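Long-range contacts in diphthine synthase (Entamoeba histolytica, PDB 3I4T), which probably transfers methyl groups from S-adenosylmethionine to the diphthamide precursor on translation elongation factor 2: residues 29-34 / 242-247; 133-138 / 181-186; 238-243 / 265-270; 247-252 / 285-290. All blocks are in the same frame, centred on the assembly; numbering follows the deposited sequence.

Overall arrangement
Contacts 2, 3 and 4 all reach the mixed sheet: strand 180-187 borders strand 267-271, which pairs with 235-240, which in turn pairs with 248-253. Contact 3 sits in the middle, its centre about 7 Å from that of contact 2, 11 Å from contact 1 and 12 Å from contact 4. Contact 1 joins the loop after 235-240 to the loop following strand 22-27 of the parallel sheet, and so ties the two sheets' parts together. Along the chain, contact 2 lies between the segments of contact 1 and closes before contact 3 opens; the segments of contacts 3 and 4 alternate. This is consistent with the two-domain tetrapyrrole methylase fold, with segment 133-138 near the junction.

Contact 1. Residues 29-34 / 242-247; sequences GLYDEK and VACADQ
The backbone N of Ala243, whose methyl meets Leu30 across the contact, donates to Gln247 OE1 at 2.8 Å. The donor meets OE1 on a lone pair in the carbonyl plane; this bond spans the loop, which also holds a type I beta turn from Cys244 to Gln247. Tyr31 lies against this loop, its CG anti to the backbone N (chi1 169°), which lays the ring along the backbone of Cys244 and Ala245. One ring face takes Ala245 N over its centre, 3.8 Å above the plane, while Asp32 CB sits over the centre of the opposite face. Cys244 CB touches Tyr31 CD1 at 3.6 Å. The sulfur comes in obliquely, with Cys244 SG 4.9 Å from the Tyr31 centroid and 3.5 Å from Leu30 O. Farther out, Tyr31 OH comes to 3.7 Å from Ala245 CB. Leu30 works on the other flank: its CD1 meets Ala243 CB at 3.7 Å, and Ala137 of helix 134-137 also packs on Leu30. In the second subunit, Arg39 packs on Tyr31 and forms a salt bridge with Asp32. No hydrogen bond joins the two loops, whose polar bonds stay internal or go to neighbours such as Gln60 and that Arg39. This link between the strand 22-27 part and the mixed sheet thus rests on van der Waals packing, chiefly of Tyr31 and Leu30, the oblique sulfur adding little.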
loop_
_atom_site.group_PDB
_atom_site.type_symbol
_atom_site.label_atom_id
_atom_site.label_comp_id
_atom_site.label_asym_id
_atom_site.label_seq_id
_atom_site.Cartn_x
_atom_site.Cartn_y
_atom_site.Cartn_z
ATOM N N GLY A 29 -2.193 8.135 8.061
ATOM C CA GLY A 29 -1.942 8.678 6.733
ATOM C C GLY A 29 -0.559 9.303 6.693
ATOM O O GLY A 29 0.262 9.049 7.569
ATOM N N LEU A 30 -0.303 10.145 5.696
ATOM C CA LEU A 30 1.076 10.550 5.405
ATOM C C LEU A 30 1.392 12.043 5.528
ATOM O O LEU A 30 2.558 12.429 5.504
ATOM C CB LEU A 30 1.481 10.051 4.009
ATOM C CG LEU A 30 1.572 8.543 3.743
ATOM C CD1 LEU A 30 1.718 8.283 2.247
ATOM C CD2 LEU A 30 2.717 7.906 4.489
ATOM N N TYR A 31 0.365 12.881 5.655
ATOM C CA TYR A 31 0.572 14.324 5.580
ATOM C C TYR A 31 0.235 15.089 6.875
ATOM O O TYR A 31 1.133 15.576 7.552
ATOM C CB TYR A 31 -0.142 14.911 4.356
ATOM C CG TYR A 31 -0.198 16.413 4.328
ATOM C CD1 TYR A 31 0.922 17.177 4.664
ATOM C CD2 TYR A 31 -1.365 17.079 3.948
ATOM C CE1 TYR A 31 0.881 18.574 4.639
ATOM C CE2 TYR A 31 -1.414 18.475 3.915
ATOM C CZ TYR A 31 -0.281 19.213 4.265
ATOM O OH TYR A 31 -0.287 20.589 4.248
ATOM N N ASP A 32 -1.047 15.203 7.211
ATOM C CA ASP A 32 -1.440 15.959 8.382
ATOM C C ASP A 32 -2.591 15.290 9.115
ATOM O O ASP A 32 -3.003 14.185 8.758
ATOM C CB ASP A 32 -1.784 17.408 7.993
ATOM C CG ASP A 32 -3.047 17.516 7.165
ATOM O OD1 ASP A 32 -3.769 16.493 7.008
ATOM O OD2 ASP A 32 -3.324 18.638 6.670
ATOM N N GLU A 33 -3.113 15.980 10.131
ATOM C CA GLU A 33 -4.205 15.486 10.982
ATOM C C GLU A 33 -5.485 15.137 10.214
ATOM O O GLU A 33 -6.324 14.385 10.707
ATOM C CB GLU A 33 -4.508 16.500 12.108
ATOM C CG GLU A 33 -5.342 17.728 11.706
ATOM C CD GLU A 33 -4.548 18.831 11.011
ATOM O OE1 GLU A 33 -3.317 18.694 10.807
ATOM O OE2 GLU A 33 -5.172 19.860 10.663
ATOM N N LYS A 34 -5.638 15.689 9.011
ATOM C CA LYS A 34 -6.832 15.443 8.209
ATOM C C LYS A 34 -6.771 14.119 7.420
ATOM O O LYS A 34 -7.726 13.758 6.728
ATOM C CB LYS A 34 -7.114 16.625 7.281
ATOM C CG LYS A 34 -7.358 17.957 7.986
ATOM C CD LYS A 34 -8.509 18.691 7.321
ATOM C CE LYS A 34 -8.580 20.150 7.739
ATOM N NZ LYS A 34 -7.590 20.955 6.955
ATOM N N VAL A 242 5.995 12.491 0.093
ATOM C CA VAL A 242 4.950 11.833 -0.686
ATOM C C VAL A 242 3.584 12.021 -0.025
ATOM O O VAL A 242 3.442 11.879 1.192
ATOM C CB VAL A 242 5.283 10.334 -0.931
ATOM C CG1 VAL A 242 4.173 9.627 -1.669
ATOM C CG2 VAL A 242 6.581 10.211 -1.728
ATOM N N ALA A 243 2.599 12.398 -0.834
ATOM C CA ALA A 243 1.223 12.574 -0.373
ATOM C C ALA A 243 1.024 13.814 0.511
ATOM O O ALA A 243 -0.055 14.008 1.076
ATOM C CB ALA A 243 0.721 11.299 0.339
ATOM N N CYS A 244 2.058 14.648 0.619
ATOM C CA CYS A 244 1.941 15.953 1.284
ATOM C C CYS A 244 1.689 17.058 0.257
ATOM O O CYS A 244 1.927 16.873 -0.934
ATOM C CB CYS A 244 3.204 16.255 2.103
ATOM S SG CYS A 244 3.648 14.951 3.313
ATOM N N ALA A 245 1.222 18.213 0.713
ATOM C CA ALA A 245 1.016 19.362 -0.173
ATOM C C ALA A 245 2.293 19.852 -0.891
ATOM O O ALA A 245 2.246 20.222 -2.074
ATOM C CB ALA A 245 0.346 20.500 0.586
ATOM N N ASP A 246 3.427 19.852 -0.195
ATOM C CA ASP A 246 4.694 20.277 -0.816
ATOM C C ASP A 246 5.529 19.089 -1.289
ATOM O O ASP A 246 6.759 19.130 -1.292
ATOM C CB ASP A 246 5.496 21.203 0.108
ATOM C CG ASP A 246 5.883 20.537 1.427
ATOM O OD1 ASP A 246 5.440 19.396 1.702
ATOM O OD2 ASP A 246 6.643 21.173 2.196
ATOM N N GLN A 247 4.833 18.033 -1.688
ATOM C CA GLN A 247 5.435 16.863 -2.313
ATOM C C GLN A 247 6.333 17.292 -3.452
ATOM O O GLN A 247 5.964 18.159 -4.252
ATOM C CB GLN A 247 4.321 15.966 -2.854
ATOM C CG GLN A 247 4.749 14.729 -3.615
ATOM C CD GLN A 247 3.545 13.996 -4.173
ATOM O OE1 GLN A 247 2.782 13.397 -3.427
ATOM N NE2 GLN A 247 3.358 14.058 -5.483
#

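Contact 2. Residues 133-138 / 181-186; sequences SIMNAI and LVLLDI
Leu181 and the side chains of Met135 and Ile138 make the larger part of this purely apolar interface. The two methyls of Leu181 divide the work: CD2 reaches Met135 CG at 3.8 Å, and CD1 reaches Ile138 CD1 at 3.9 Å, with Ile138 CG2 close behind. Leu181 and Met135 meet at about a right angle, whereas Leu181 and Ile138 cross obliquely. Ile138 carries its CG1 between the backbone N and the carbonyl carbon (chi1 51°), the crowded position, and from there its CD1 reaches both Leu181 methyls. Leu183, two residues further along the same face of the strand, makes lighter contacts. Its CD2 lies 4.0 Å from Ile134 CG2, the isoleucine and leucine side chains running antiparallel, flank to flank. Its other methyl, CD1, is 4.2 Å from Met135 CE, brought there by bends of the methionine chain at chi2 and chi3.

In fold terms, a short helix, 134-137, that follows the last strand of the parallel sheet is laid on strand 180-187 of the mixed sheet. Leu270 of the adjacent strand 267-271 packs on both Leu181 and Ile138, and Tyr146 of the second subunit packs on Met135 and Leu183.

No hydrogen bond crosses between the two segments. The helix is capped by its own Ser133, whose OG accepts from Met135 N at 3.0 Å, and Ser133 O receives Ala137 N at 2.9 Å. On the strand side, the backbones of Leu181 and Leu183 bond to strand 152-154, at Val152 and Val154.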
loop_
_atom_site.group_PDB
_atom_site.type_symbol
_atom_site.label_atom_id
_atom_site.label_comp_id
_atom_site.label_asym_id
_atom_site.label_seq_id
_atom_site.Cartn_x
_atom_site.Cartn_y
_atom_site.Cartn_z
ATOM N N SER A 133 -0.255 4.373 2.707
ATOM C CA SER A 133 1.082 3.911 2.997
ATOM C C SER A 133 1.997 4.449 1.914
ATOM O O SER A 133 1.577 4.605 0.762
ATOM C CB SER A 133 1.103 2.381 2.986
ATOM O OG SER A 133 2.384 1.867 2.673
ATOM N N ILE A 134 3.254 4.693 2.274
ATOM C CA ILE A 134 4.252 5.145 1.311
ATOM C C ILE A 134 4.359 4.133 0.169
ATOM O O ILE A 134 4.593 4.501 -0.980
ATOM C CB ILE A 134 5.635 5.478 1.987
ATOM C CG1 ILE A 134 6.526 6.277 1.036
ATOM C CG2 ILE A 134 6.371 4.225 2.473
ATOM C CD1 ILE A 134 6.240 7.767 1.063
ATOM N N MET A 135 4.129 2.864 0.490
ATOM C CA MET A 135 4.209 1.787 -0.490
ATOM C C MET A 135 3.193 1.866 -1.642
ATOM O O MET A 135 3.522 1.521 -2.771
ATOM C CB MET A 135 4.127 0.446 0.214
ATOM C CG MET A 135 5.317 -0.452 -0.100
ATOM S SD MET A 135 5.954 -1.256 1.390
ATOM C CE MET A 135 6.395 0.176 2.390
ATOM N N ASN A 136 1.968 2.315 -1.374
ATOM C CA ASN A 136 1.040 2.587 -2.464
ATOM C C ASN A 136 1.208 4.010 -3.019
ATOM O O ASN A 136 1.192 4.222 -4.243
ATOM C CB ASN A 136 -0.430 2.240 -2.116
ATOM C CG ASN A 136 -0.840 2.646 -0.698
ATOM O OD1 ASN A 136 -0.381 2.057 0.278
ATOM N ND2 ASN A 136 -1.728 3.640 -0.581
ATOM N N ALA A 137 1.424 4.970 -2.121
ATOM C CA ALA A 137 1.477 6.391 -2.486
ATOM C C ALA A 137 2.501 6.760 -3.568
ATOM O O ALA A 137 2.285 7.709 -4.325
ATOM C CB ALA A 137 1.699 7.233 -1.252
ATOM N N ILE A 138 3.617 6.026 -3.615
ATOM C CA ILE A 138 4.685 6.238 -4.605
ATOM C C ILE A 138 4.199 5.983 -6.044
ATOM O O ILE A 138 4.926 6.212 -7.018
ATOM C CB ILE A 138 5.948 5.343 -4.319
ATOM C CG1 ILE A 138 5.526 3.890 -4.127
ATOM C CG2 ILE A 138 6.727 5.869 -3.121
ATOM C CD1 ILE A 138 6.577 2.888 -4.472
ATOM N N LEU A 181 11.581 0.072 -4.635
ATOM C CA LEU A 181 11.390 1.137 -3.667
ATOM C C LEU A 181 12.492 1.053 -2.640
ATOM O O LEU A 181 12.673 0.017 -2.002
ATOM C CB LEU A 181 10.034 1.011 -2.967
ATOM C CG LEU A 181 9.774 1.907 -1.752
ATOM C CD1 LEU A 181 9.713 3.402 -2.145
ATOM C CD2 LEU A 181 8.487 1.460 -1.081
ATOM N N VAL A 182 13.226 2.151 -2.495
ATOM C CA VAL A 182 14.330 2.239 -1.558
ATOM C C VAL A 182 13.919 3.112 -0.367
ATOM O O VAL A 182 13.765 4.326 -0.494
ATOM C CB VAL A 182 15.582 2.826 -2.236
ATOM C CG1 VAL A 182 16.774 2.797 -1.281
ATOM C CG2 VAL A 182 15.896 2.078 -3.528
ATOM N N LEU A 183 13.711 2.483 0.780
ATOM C CA LEU A 183 13.373 3.213 2.000
ATOM C C LEU A 183 14.656 3.637 2.699
ATOM O O LEU A 183 15.645 2.920 2.664
ATOM C CB LEU A 183 12.476 2.369 2.910
ATOM C CG LEU A 183 11.094 2.013 2.341
ATOM C CD1 LEU A 183 10.331 1.146 3.322
ATOM C CD2 LEU A 183 10.274 3.266 2.000
ATOM N N LEU A 184 14.644 4.823 3.296
ATOM C CA LEU A 184 15.862 5.426 3.860
ATOM C C LEU A 184 15.811 5.416 5.391
ATOM O O LEU A 184 14.740 5.292 5.981
ATOM C CB LEU A 184 16.077 6.855 3.324
ATOM C CG LEU A 184 15.980 7.098 1.810
ATOM C CD1 LEU A 184 16.380 8.537 1.442
ATOM C CD2 LEU A 184 16.805 6.106 1.021
ATOM N N ASP A 185 16.973 5.543 6.014
ATOM C CA ASP A 185 17.124 5.335 7.446
ATOM C C ASP A 185 16.602 6.508 8.266
ATOM O O ASP A 185 16.495 7.634 7.771
ATOM C CB ASP A 185 18.605 5.080 7.762
ATOM C CG ASP A 185 18.818 4.352 9.077
ATOM O OD1 ASP A 185 17.840 3.906 9.715
ATOM O OD2 ASP A 185 19.993 4.228 9.472
ATOM N N ILE A 186 16.254 6.218 9.515
ATOM C CA ILE A 186 15.809 7.225 10.481
ATOM C C ILE A 186 16.445 6.896 11.832
ATOM O O ILE A 186 16.064 5.914 12.481
ATOM C CB ILE A 186 14.257 7.252 10.637
ATOM C CG1 ILE A 186 13.566 7.543 9.294
ATOM C CG2 ILE A 186 13.842 8.287 11.674
ATOM C CD1 ILE A 186 12.053 7.261 9.283
#

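Contact 3. Residues 238-243 / 265-270; sequences GMARVA and PMHCLL
Met266 O holds two donors: Arg241 N at 2.9 Å, in a nearly straight bond, and a water that gives it a second hydrogen bond. The same water also accepts a weak bond from Val242 N, two residues past the strand's end. Further in, Met239 and Cys268 face each other as a hydrogen-bonded pair, with Met239 N to Cys268 O and Cys268 N to Met239 O both 2.9 Å. The long side chain of Arg241 finds its partners beyond the two segments, NH1 at the carbonyls of Ala264 and Phe262 and NE at Asp246 O.

These bonds belong to an antiparallel pairing in the mixed sheet, between strands 235-240 and 267-271, whose local axes run at 154°. Gly238 with Leu269 and Ala240 with His267 are the non-hydrogen-bonded pairs on either side of Met239 and Cys268. A cis peptide joins Pro265 to Met266 at the entry to the second strand, and strands 248-253 and 180-187 flank the pair.

Packing differs between the two faces. On the side of Met239 and Cys268, the methionine CG lies anti to its carbonyl carbon (chi1 -58°), and with chi2 extended this carries Met239 SD to 3.5 Å from Leu270 CD1; Met239 CB also touches Cys268 SG at 4.2 Å. On the opposite face, Ala240 CB presses on the imidazole at His267 CD2, 3.5 Å away, while Leu269 CD1 comes to 4.2 Å from Gly238 N.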
loop_
_atom_site.group_PDB
_atom_site.type_symbol
_atom_site.label_atom_id
_atom_site.label_comp_id
_atom_site.label_asym_id
_atom_site.label_seq_id
_atom_site.Cartn_x
_atom_site.Cartn_y
_atom_site.Cartn_z
ATOM N N GLY A 238 13.672 10.543 -7.334
ATOM C CA GLY A 238 13.793 11.042 -5.984
ATOM C C GLY A 238 12.428 11.537 -5.577
ATOM O O GLY A 238 11.757 12.233 -6.349
ATOM N N MET A 239 11.998 11.165 -4.377
ATOM C CA MET A 239 10.695 11.586 -3.897
ATOM C C MET A 239 10.773 12.092 -2.479
ATOM O O MET A 239 11.309 11.422 -1.598
ATOM C CB MET A 239 9.690 10.440 -3.998
ATOM C CG MET A 239 9.540 9.904 -5.422
ATOM S SD MET A 239 8.282 8.645 -5.507
ATOM C CE MET A 239 6.793 9.631 -5.619
ATOM N N ALA A 240 10.236 13.287 -2.268
ATOM C CA ALA A 240 10.214 13.898 -0.951
ATOM C C ALA A 240 8.783 14.255 -0.578
ATOM O O ALA A 240 8.035 14.771 -1.400
ATOM C CB ALA A 240 11.098 15.139 -0.936
ATOM N N ARG A 241 8.420 13.986 0.672
ATOM C CA ARG A 241 7.110 14.339 1.222
ATOM C C ARG A 241 5.940 13.785 0.387
ATOM O O ARG A 241 5.006 14.507 0.031
ATOM C CB ARG A 241 7.013 15.856 1.450
ATOM C CG ARG A 241 8.127 16.381 2.347
ATOM C CD ARG A 241 8.229 17.897 2.385
ATOM N NE ARG A 241 8.514 18.488 1.077
ATOM C CZ ARG A 241 9.710 18.536 0.498
ATOM N NH1 ARG A 241 10.779 18.002 1.076
ATOM N NH2 ARG A 241 9.832 19.111 -0.688
ATOM N N VAL A 242 5.995 12.491 0.093
ATOM C CA VAL A 242 4.950 11.833 -0.686
ATOM C C VAL A 242 3.584 12.021 -0.025
ATOM O O VAL A 242 3.442 11.879 1.192
ATOM C CB VAL A 242 5.283 10.334 -0.931
ATOM C CG1 VAL A 242 4.173 9.627 -1.669
ATOM C CG2 VAL A 242 6.581 10.211 -1.728
ATOM N N ALA A 243 2.599 12.398 -0.834
ATOM C CA ALA A 243 1.223 12.574 -0.373
ATOM C C ALA A 243 1.024 13.814 0.511
ATOM O O ALA A 243 -0.055 14.008 1.076
ATOM C CB ALA A 243 0.721 11.299 0.339
ATOM N N PRO A 265 12.600 16.034 5.161
ATOM C CA PRO A 265 12.166 14.635 5.061
ATOM C C PRO A 265 10.632 14.558 5.105
ATOM O O PRO A 265 9.997 15.565 5.431
ATOM C CB PRO A 265 12.761 13.997 6.322
ATOM C CG PRO A 265 12.884 15.133 7.305
ATOM C CD PRO A 265 13.309 16.295 6.432
ATOM N N MET A 266 10.021 13.407 4.811
ATOM C CA MET A 266 10.677 12.128 4.554
ATOM C C MET A 266 11.065 11.984 3.080
ATOM O O MET A 266 10.352 12.475 2.200
ATOM C CB MET A 266 9.704 11.011 4.936
ATOM C CG MET A 266 10.328 9.657 5.276
ATOM S SD MET A 266 9.104 8.543 6.043
ATOM C CE MET A 266 8.801 9.403 7.604
ATOM N N HIS A 267 12.189 11.316 2.818
ATOM C CA HIS A 267 12.614 11.021 1.442
ATOM C C HIS A 267 12.623 9.517 1.159
ATOM O O HIS A 267 12.811 8.707 2.072
ATOM C CB HIS A 267 14.034 11.527 1.142
ATOM C CG HIS A 267 14.221 13.009 1.234
ATOM N ND1 HIS A 267 15.466 13.597 1.120
ATOM C CD2 HIS A 267 13.346 14.022 1.443
ATOM C CE1 HIS A 267 15.348 14.906 1.248
ATOM N NE2 HIS A 267 14.072 15.189 1.449
ATOM N N CYS A 268 12.441 9.167 -0.115
ATOM C CA CYS A 268 12.723 7.827 -0.614
ATOM C C CYS A 268 13.064 7.858 -2.100
ATOM O O CYS A 268 12.844 8.863 -2.780
ATOM C CB CYS A 268 11.557 6.867 -0.362
ATOM S SG CYS A 268 10.083 7.277 -1.288
ATOM N N LEU A 269 13.586 6.737 -2.589
ATOM C CA LEU A 269 14.094 6.620 -3.939
ATOM C C LEU A 269 13.419 5.471 -4.673
ATOM O O LEU A 269 13.165 4.413 -4.093
ATOM C CB LEU A 269 15.607 6.363 -3.883
ATOM C CG LEU A 269 16.378 6.378 -5.196
ATOM C CD1 LEU A 269 16.373 7.761 -5.803
ATOM C CD2 LEU A 269 17.788 5.912 -4.962
ATOM N N LEU A 270 13.129 5.680 -5.950
ATOM C CA LEU A 270 12.635 4.606 -6.800
ATOM C C LEU A 270 13.638 4.299 -7.895
ATOM O O LEU A 270 14.063 5.188 -8.643
ATOM C CB LEU A 270 11.280 4.949 -7.415
ATOM C CG LEU A 270 10.181 5.532 -6.522
ATOM C CD1 LEU A 270 8.933 5.768 -7.368
ATOM C CD2 LEU A 270 9.862 4.655 -5.331
HETATM O O HOH W 1 8.369 10.534 1.498
#

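Contact 4. Residues 247-252 / 285-290; sequences QKIVYG and EYFKYK
Two torsions set up the core of this contact: Ile249 swings CG2 anti to its backbone N, and Phe287 places CG anti to its carbonyl carbon (chi1 -45°). The methyl and the ring thereby meet in a CH-pi contact, Ile249 CG2 lying 3.8 Å from the Phe287 centroid over one face, offset toward the rim. Tyr286 CB sits over the opposite face, so the phenyl is held between the strand and its own preceding residue. Phe287 CB also comes to 3.3 Å from Ile249 O.

Two backbone bonds join the two segments. Tyr251 N gives to Phe287 O at 2.8 Å, the bond straight at the hydrogen although the donor stands well above the carbonyl plane; Tyr289 N returns to Tyr251 O at 2.9 Å. Tyr251 and Lys288 form a single bridge between them. Around Tyr289, Val250 CG1 approaches the ring edge and lies 3.8 Å from Tyr289 CB, while Gly252 CA runs 4.2 Å from the same CB. Lys288 CD brushes Tyr251 CD2, and its NZ makes a weak salt bridge with Glu285.

Leu281 and Leu284 of helix 278-284 pack on Tyr251, and the segment that follows the helix runs beside strand 248-253. Two backbone bonds and one methyl-on-ring contact thus fasten the C-terminal segment to an outer strand of the mixed sheet, its charged pair held at the surface.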
loop_
_atom_site.group_PDB
_atom_site.type_symbol
_atom_site.label_atom_id
_atom_site.label_comp_id
_atom_site.label_asym_id
_atom_site.label_seq_id
_atom_site.Cartn_x
_atom_site.Cartn_y
_atom_site.Cartn_z
ATOM N N GLN A 247 4.833 18.033 -1.688
ATOM C CA GLN A 247 5.435 16.863 -2.313
ATOM C C GLN A 247 6.333 17.292 -3.452
ATOM O O GLN A 247 5.964 18.159 -4.252
ATOM C CB GLN A 247 4.321 15.966 -2.854
ATOM C CG GLN A 247 4.749 14.729 -3.615
ATOM C CD GLN A 247 3.545 13.996 -4.173
ATOM O OE1 GLN A 247 2.782 13.397 -3.427
ATOM N NE2 GLN A 247 3.358 14.058 -5.483
ATOM N N LYS A 248 7.507 16.681 -3.526
ATOM C CA LYS A 248 8.454 16.965 -4.588
ATOM C C LYS A 248 8.891 15.644 -5.220
ATOM O O LYS A 248 9.268 14.707 -4.500
ATOM C CB LYS A 248 9.657 17.738 -4.023
ATOM C CG LYS A 248 10.720 18.125 -5.045
ATOM C CD LYS A 248 10.336 19.375 -5.836
ATOM C CE LYS A 248 11.158 19.469 -7.133
ATOM N NZ LYS A 248 10.389 20.021 -8.314
ATOM N N ILE A 249 8.806 15.568 -6.553
ATOM C CA ILE A 249 9.226 14.386 -7.313
ATOM C C ILE A 249 10.150 14.796 -8.455
ATOM O O ILE A 249 9.772 15.625 -9.285
ATOM C CB ILE A 249 8.017 13.635 -7.919
ATOM C CG1 ILE A 249 7.058 13.163 -6.829
ATOM C CG2 ILE A 249 8.471 12.460 -8.778
ATOM C CD1 ILE A 249 5.757 12.609 -7.376
ATOM N N VAL A 250 11.355 14.222 -8.501
ATOM C CA VAL A 250 12.300 14.505 -9.579
ATOM C C VAL A 250 12.761 13.217 -10.203
ATOM O O VAL A 250 13.175 12.305 -9.502
ATOM C CB VAL A 250 13.551 15.299 -9.095
ATOM C CG1 VAL A 250 14.418 15.700 -10.270
ATOM C CG2 VAL A 250 13.139 16.540 -8.352
ATOM N N TYR A 251 12.694 13.161 -11.531
ATOM C CA TYR A 251 13.174 12.022 -12.314
ATOM C C TYR A 251 14.432 12.435 -13.068
ATOM O O TYR A 251 14.399 13.347 -13.899
ATOM C CB TYR A 251 12.091 11.595 -13.292
ATOM C CG TYR A 251 12.427 10.424 -14.212
ATOM C CD1 TYR A 251 12.799 9.189 -13.698
ATOM C CD2 TYR A 251 12.320 10.557 -15.602
ATOM C CE1 TYR A 251 13.079 8.128 -14.537
ATOM C CE2 TYR A 251 12.588 9.501 -16.451
ATOM C CZ TYR A 251 12.967 8.291 -15.914
ATOM O OH TYR A 251 13.235 7.235 -16.754
ATOM N N GLY A 252 15.540 11.767 -12.778
ATOM C CA GLY A 252 16.807 12.127 -13.398
ATOM C C GLY A 252 17.940 11.186 -13.040
ATOM O O GLY A 252 17.744 10.198 -12.317
ATOM N N GLU A 285 8.057 11.842 -17.172
ATOM C CA GLU A 285 8.599 12.970 -17.921
ATOM C C GLU A 285 8.169 14.301 -17.310
ATOM O O GLU A 285 8.920 15.271 -17.343
ATOM C CB GLU A 285 8.201 12.870 -19.399
ATOM C CG GLU A 285 8.775 13.954 -20.299
ATOM C CD GLU A 285 10.289 13.889 -20.422
ATOM O OE1 GLU A 285 10.862 12.772 -20.436
ATOM O OE2 GLU A 285 10.915 14.969 -20.507
ATOM N N TYR A 286 6.981 14.324 -16.714
ATOM C CA TYR A 286 6.504 15.484 -15.954
ATOM C C TYR A 286 7.424 15.921 -14.809
ATOM O O TYR A 286 7.307 17.054 -14.319
ATOM C CB TYR A 286 5.109 15.212 -15.390
ATOM C CG TYR A 286 4.034 15.156 -16.450
ATOM C CD1 TYR A 286 3.448 16.339 -16.953
ATOM C CD2 TYR A 286 3.595 13.934 -16.958
ATOM C CE1 TYR A 286 2.447 16.293 -17.930
ATOM C CE2 TYR A 286 2.597 13.879 -17.939
ATOM C CZ TYR A 286 2.033 15.054 -18.417
ATOM O OH TYR A 286 1.051 14.992 -19.380
ATOM N N PHE A 287 8.322 15.031 -14.380
ATOM C CA PHE A 287 9.189 15.300 -13.242
ATOM C C PHE A 287 10.647 15.334 -13.655
ATOM O O PHE A 287 11.520 15.357 -12.801
ATOM C CB PHE A 287 8.990 14.259 -12.131
ATOM C CG PHE A 287 7.556 13.952 -11.833
ATOM C CD1 PHE A 287 6.708 14.933 -11.319
ATOM C CD2 PHE A 287 7.049 12.673 -12.063
ATOM C CE1 PHE A 287 5.367 14.651 -11.052
ATOM C CE2 PHE A 287 5.709 12.373 -11.798
ATOM C CZ PHE A 287 4.863 13.364 -11.294
ATOM N N LYS A 288 10.891 15.335 -14.961
ATOM C CA LYS A 288 12.240 15.341 -15.518
ATOM C C LYS A 288 13.099 16.476 -14.959
ATOM O O LYS A 288 12.635 17.611 -14.844
ATOM C CB LYS A 288 12.165 15.464 -17.041
ATOM C CG LYS A 288 13.408 15.038 -17.780
ATOM C CD LYS A 288 13.257 13.628 -18.295
ATOM C CE LYS A 288 14.312 13.305 -19.337
ATOM N NZ LYS A 288 14.031 11.964 -19.932
ATOM N N TYR A 289 14.352 16.157 -14.632
ATOM C CA TYR A 289 15.300 17.110 -14.041
ATOM C C TYR A 289 15.825 18.194 -15.017
ATOM O O TYR A 289 16.164 17.899 -16.174
ATOM C CB TYR A 289 16.487 16.360 -13.384
ATOM C CG TYR A 289 17.652 17.263 -13.002
ATOM C CD1 TYR A 289 17.671 17.925 -11.775
ATOM C CD2 TYR A 289 18.718 17.479 -13.886
ATOM C CE1 TYR A 289 18.718 18.768 -11.425
ATOM C CE2 TYR A 289 19.773 18.323 -13.545
ATOM C CZ TYR A 289 19.758 18.965 -12.310
ATOM O OH TYR A 289 20.787 19.807 -11.956
ATOM N N LYS A 290 15.907 19.430 -14.508
ATOM C CA LYS A 290 16.549 20.588 -15.179
ATOM C C LYS A 290 17.034 21.614 -14.121
ATOM O O LYS A 290 16.500 21.633 -13.000
ATOM C CB LYS A 290 15.570 21.255 -16.157
#